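Local coordinates for protein peptide methionine sulfoxide reductase msrA/msrB (Neisseria gonorrhoeae, PDB 2H30) that carries a thioredoxin domain that can take electrons from DsbD to reduce the downstream methionine sulfoxide reductases, at residues 43-48 with 117-122. The protein carries 2 engineered substitutions. Numbering follows the deposited sequence.
Sequences IKFWAS and LNISVY
Trp46 and Tyr122 mark the nearest backbone approach, CA to CA 5.3 Å, where the chain at and after Phe45 passes the loop that runs from helix 112-116 to strand 124-128; no direct hydrogen bond joins the two segments. The contact is instead made by van der Waals packing, part of it a ring on backbone. The Tyr122 ring lies flat against the backbone of Trp46 and Ala47: the carbonyl carbon of Trp46 sits over the ring centre, 3.9 Å above its plane, and the N of Ala47 over the same face nearer the rim. Two side-chain carbons flank this overlap, Phe45 CB at 3.7 Å from Tyr122 CE1 and Ala47 CB at 3.6 Å from Tyr122 CD2. The hydroxyl reaches back through water, Tyr122 OH to water 1 being 3.0 Å, and that water donates a weak bond to Trp46 O.

Elsewhere in the loop, the Ile119 tip comes down on one face of the Phe45 ring. Its CD1 stands 3.7 Å from the ring centroid, 29° off the normal, a CH-pi contact displaced toward Phe45 CD1 and Phe45 CE1. An extended chain (chi2 -175°) carries that methyl to the ring, while CG2 of Ile43 lies over the opposite face, toward its rim. Leu117 CD1 meets Phe45 CZ obliquely at 3.9 Å.

Outside the pair, Phe45 bonds through its backbone to Ser124, and Trp46 NE1 to Thr76 OG1. In this thioredoxin fold strand 41-45 leads to the CxxC at the start of helix 51-64, probably the redox centre, whose Cys53 touches both the Trp46 indole and the Tyr122 side chain. This contact itself adds mainly shape and dispersion, with one water bridge, beside the probable redox site.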
ATOM      1  N   ILE A  43       3.659  -2.010   0.709  1.00 11.93           N
ATOM      2  CA  ILE A  43       2.645  -1.109   0.120  1.00 11.56           C
ATOM      3  C   ILE A  43       1.494  -1.911  -0.434  1.00 12.11           C
ATOM      4  O   ILE A  43       1.719  -2.836  -1.237  1.00 13.02           O
ATOM      5  CB  ILE A  43       3.218  -0.309  -1.051  1.00 13.01           C
ATOM      6  CG1 ILE A  43       4.447   0.491  -0.582  1.00 13.38           C
ATOM      7  CG2 ILE A  43       2.129   0.611  -1.642  1.00 14.90           C
ATOM      8  CD1 ILE A  43       5.154   1.147  -1.772  1.00 16.38           C
ATOM      9  N   LYS A  44       0.294  -1.572  -0.043  1.00 11.38           N
ATOM     10  CA  LYS A  44      -0.924  -2.213  -0.629  1.00 11.08           C
ATOM     11  C   LYS A  44      -1.548  -1.233  -1.635  1.00 12.42           C
ATOM     12  O   LYS A  44      -1.905  -0.108  -1.199  1.00 12.01           O
ATOM     13  CB  LYS A  44      -1.956  -2.466   0.467  1.00 12.70           C
ATOM     14  CG  LYS A  44      -3.178  -3.217  -0.127  1.00 13.83           C
ATOM     15  CD  LYS A  44      -4.217  -3.458   0.923  1.00 18.13           C
ATOM     16  CE  LYS A  44      -5.100  -4.658   0.384  1.00 21.43           C
ATOM     17  NZ  LYS A  44      -5.818  -5.159   1.501  1.00 25.02           N
ATOM     18  N   PHE A  45      -1.680  -1.672  -2.895  1.00 10.65           N
ATOM     19  CA  PHE A  45      -2.355  -0.882  -3.944  1.00 10.28           C
ATOM     20  C   PHE A  45      -3.790  -1.352  -4.003  1.00 11.25           C
ATOM     21  O   PHE A  45      -4.064  -2.568  -4.047  1.00 11.92           O
ATOM     22  CB  PHE A  45      -1.692  -1.129  -5.309  1.00 11.92           C
ATOM     23  CG  PHE A  45      -0.284  -0.615  -5.364  1.00 12.78           C
ATOM     24  CD1 PHE A  45       0.782  -1.375  -4.887  1.00 13.59           C
ATOM     25  CD2 PHE A  45      -0.052   0.663  -5.831  1.00 14.25           C
ATOM     26  CE1 PHE A  45       2.092  -0.837  -4.938  1.00 16.20           C
ATOM     27  CE2 PHE A  45       1.259   1.199  -5.911  1.00 14.17           C
ATOM     28  CZ  PHE A  45       2.335   0.465  -5.460  1.00 14.21           C
ATOM     29  N   TRP A  46      -4.697  -0.386  -4.091  1.00 11.00           N
ATOM     30  CA  TRP A  46      -6.123  -0.697  -4.097  1.00 11.05           C
ATOM     31  C   TRP A  46      -6.924   0.375  -4.822  1.00 11.95           C
ATOM     32  O   TRP A  46      -6.373   1.415  -5.213  1.00 12.55           O
ATOM     33  CB  TRP A  46      -6.627  -0.879  -2.652  1.00 11.29           C
ATOM     34  CG  TRP A  46      -6.561   0.351  -1.789  1.00 12.09           C
ATOM     35  CD1 TRP A  46      -5.443   0.838  -1.137  1.00 13.78           C
ATOM     36  CD2 TRP A  46      -7.653   1.174  -1.387  1.00 12.65           C
ATOM     37  NE1 TRP A  46      -5.796   1.975  -0.384  1.00 12.33           N
ATOM     38  CE2 TRP A  46      -7.137   2.206  -0.569  1.00 12.08           C
ATOM     39  CE3 TRP A  46      -9.009   1.189  -1.731  1.00 12.93           C
ATOM     40  CZ2 TRP A  46      -7.934   3.182   0.013  1.00 14.77           C
ATOM     41  CZ3 TRP A  46      -9.810   2.200  -1.170  1.00 14.09           C
ATOM     42  CH2 TRP A  46      -9.282   3.182  -0.325  1.00 14.17           C
ATOM     43  N   ALA A  47      -8.230   0.101  -5.011  1.00 12.83           N
ATOM     44  CA  ALA A  47      -9.162   1.042  -5.612  1.00 12.93           C
ATOM     45  C   ALA A  47     -10.498   0.954  -4.934  1.00 13.90           C
ATOM     46  O   ALA A  47     -10.891  -0.122  -4.461  1.00 13.15           O
ATOM     47  CB  ALA A  47      -9.334   0.777  -7.087  1.00 14.01           C
ATOM     48  N   SER A  48     -11.200   2.077  -5.003  1.00 13.76           N
ATOM     49  CA  SER A  48     -12.536   2.210  -4.350  1.00 13.58           C
ATOM     50  C   SER A  48     -13.555   1.247  -4.973  1.00 14.65           C
ATOM     51  O   SER A  48     -14.520   0.865  -4.298  1.00 17.18           O
ATOM     52  CB  SER A  48     -13.046   3.638  -4.461  1.00 15.18           C
ATOM     53  OG  SER A  48     -13.268   3.952  -5.828  1.00 16.82           O
ATOM     54  N   LEU A 117       5.496   0.284 -11.510  1.00 15.01           N
ATOM     55  CA  LEU A 117       5.628  -1.067 -11.025  1.00 15.23           C
ATOM     56  C   LEU A 117       4.851  -2.093 -11.832  1.00 14.42           C
ATOM     57  O   LEU A 117       4.873  -3.287 -11.485  1.00 15.29           O
ATOM     58  CB  LEU A 117       5.257  -1.128  -9.521  1.00 14.17           C
ATOM     59  CG  LEU A 117       6.057  -0.233  -8.594  1.00 19.10           C
ATOM     60  CD1 LEU A 117       5.703  -0.549  -7.104  1.00 20.23           C
ATOM     61  CD2 LEU A 117       7.493  -0.344  -8.779  1.00 20.74           C
ATOM     62  N   ASN A 118       4.173  -1.659 -12.908  1.00 13.96           N
ATOM     63  CA  ASN A 118       3.347  -2.557 -13.717  1.00 14.41           C
ATOM     64  C   ASN A 118       2.254  -3.262 -12.892  1.00 14.97           C
ATOM     65  O   ASN A 118       1.988  -4.467 -13.069  1.00 16.45           O
ATOM     66  CB  ASN A 118       4.224  -3.561 -14.514  1.00 14.69           C
ATOM     67  CG  ASN A 118       3.467  -4.305 -15.591  1.00 19.85           C
ATOM     68  OD1 ASN A 118       2.491  -3.800 -16.162  1.00 22.31           O
ATOM     69  ND2 ASN A 118       3.894  -5.534 -15.853  1.00 20.01           N
ATOM     70  N   ILE A 119       1.609  -2.465 -12.026  1.00 15.43           N
ATOM     71  CA  ILE A 119       0.506  -3.006 -11.233  1.00 15.39           C
ATOM     72  C   ILE A 119      -0.766  -2.736 -12.036  1.00 17.03           C
ATOM     73  O   ILE A 119      -1.039  -1.592 -12.373  1.00 19.29           O
ATOM     74  CB  ILE A 119       0.504  -2.476  -9.807  1.00 16.02           C
ATOM     75  CG1 ILE A 119       1.711  -3.188  -9.087  1.00 17.53           C
ATOM     76  CG2 ILE A 119      -0.869  -2.768  -9.158  1.00 16.18           C
ATOM     77  CD1 ILE A 119       1.849  -2.915  -7.659  1.00 26.01           C
ATOM     78  N   SER A 120      -1.528  -3.798 -12.294  1.00 19.08           N
ATOM     79  CA  SER A 120      -2.734  -3.676 -13.113  1.00 21.38           C
ATOM     80  C   SER A 120      -3.962  -4.306 -12.461  1.00 22.10           C
ATOM     81  O   SER A 120      -5.114  -4.168 -12.982  1.00 24.22           O
ATOM     82  CB  SER A 120      -2.538  -4.321 -14.532  1.00 22.29           C
ATOM     83  OG  SER A 120      -2.048  -5.652 -14.363  1.00 29.27           O
ATOM     84  N   VAL A 121      -3.713  -5.032 -11.361  1.00 19.42           N
ATOM     85  CA  VAL A 121      -4.782  -5.739 -10.675  1.00 18.92           C
ATOM     86  C   VAL A 121      -4.740  -5.401  -9.207  1.00 16.26           C
ATOM     87  O   VAL A 121      -3.693  -5.137  -8.666  1.00 16.60           O
ATOM     88  CB  VAL A 121      -4.786  -7.245 -10.901  1.00 21.41           C
ATOM     89  CG1 VAL A 121      -4.816  -7.601 -12.419  1.00 24.00           C
ATOM     90  CG2 VAL A 121      -3.706  -7.926 -10.205  1.00 24.96           C
ATOM     91  N   TYR A 122      -5.914  -5.361  -8.620  1.00 14.45           N
ATOM     92  CA  TYR A 122      -6.023  -5.025  -7.189  1.00 14.45           C
ATOM     93  C   TYR A 122      -6.728  -6.123  -6.439  1.00 14.34           C
ATOM     94  O   TYR A 122      -7.639  -6.828  -7.008  1.00 16.92           O
ATOM     95  CB  TYR A 122      -6.831  -3.755  -7.023  1.00 13.87           C
ATOM     96  CG  TYR A 122      -6.227  -2.503  -7.643  1.00 13.85           C
ATOM     97  CD1 TYR A 122      -4.871  -2.181  -7.452  1.00 15.39           C
ATOM     98  CD2 TYR A 122      -7.011  -1.627  -8.354  1.00 16.19           C
ATOM     99  CE1 TYR A 122      -4.342  -0.965  -7.947  1.00 15.53           C
ATOM    100  CE2 TYR A 122      -6.464  -0.437  -8.878  1.00 15.53           C
ATOM    101  CZ  TYR A 122      -5.149  -0.131  -8.641  1.00 15.21           C
ATOM    102  OH  TYR A 122      -4.595   1.030  -9.077  1.00 16.45           O
TER
HETATM  103  O   HOH W   1      -3.430   2.283  -6.633  1.00 16.70           O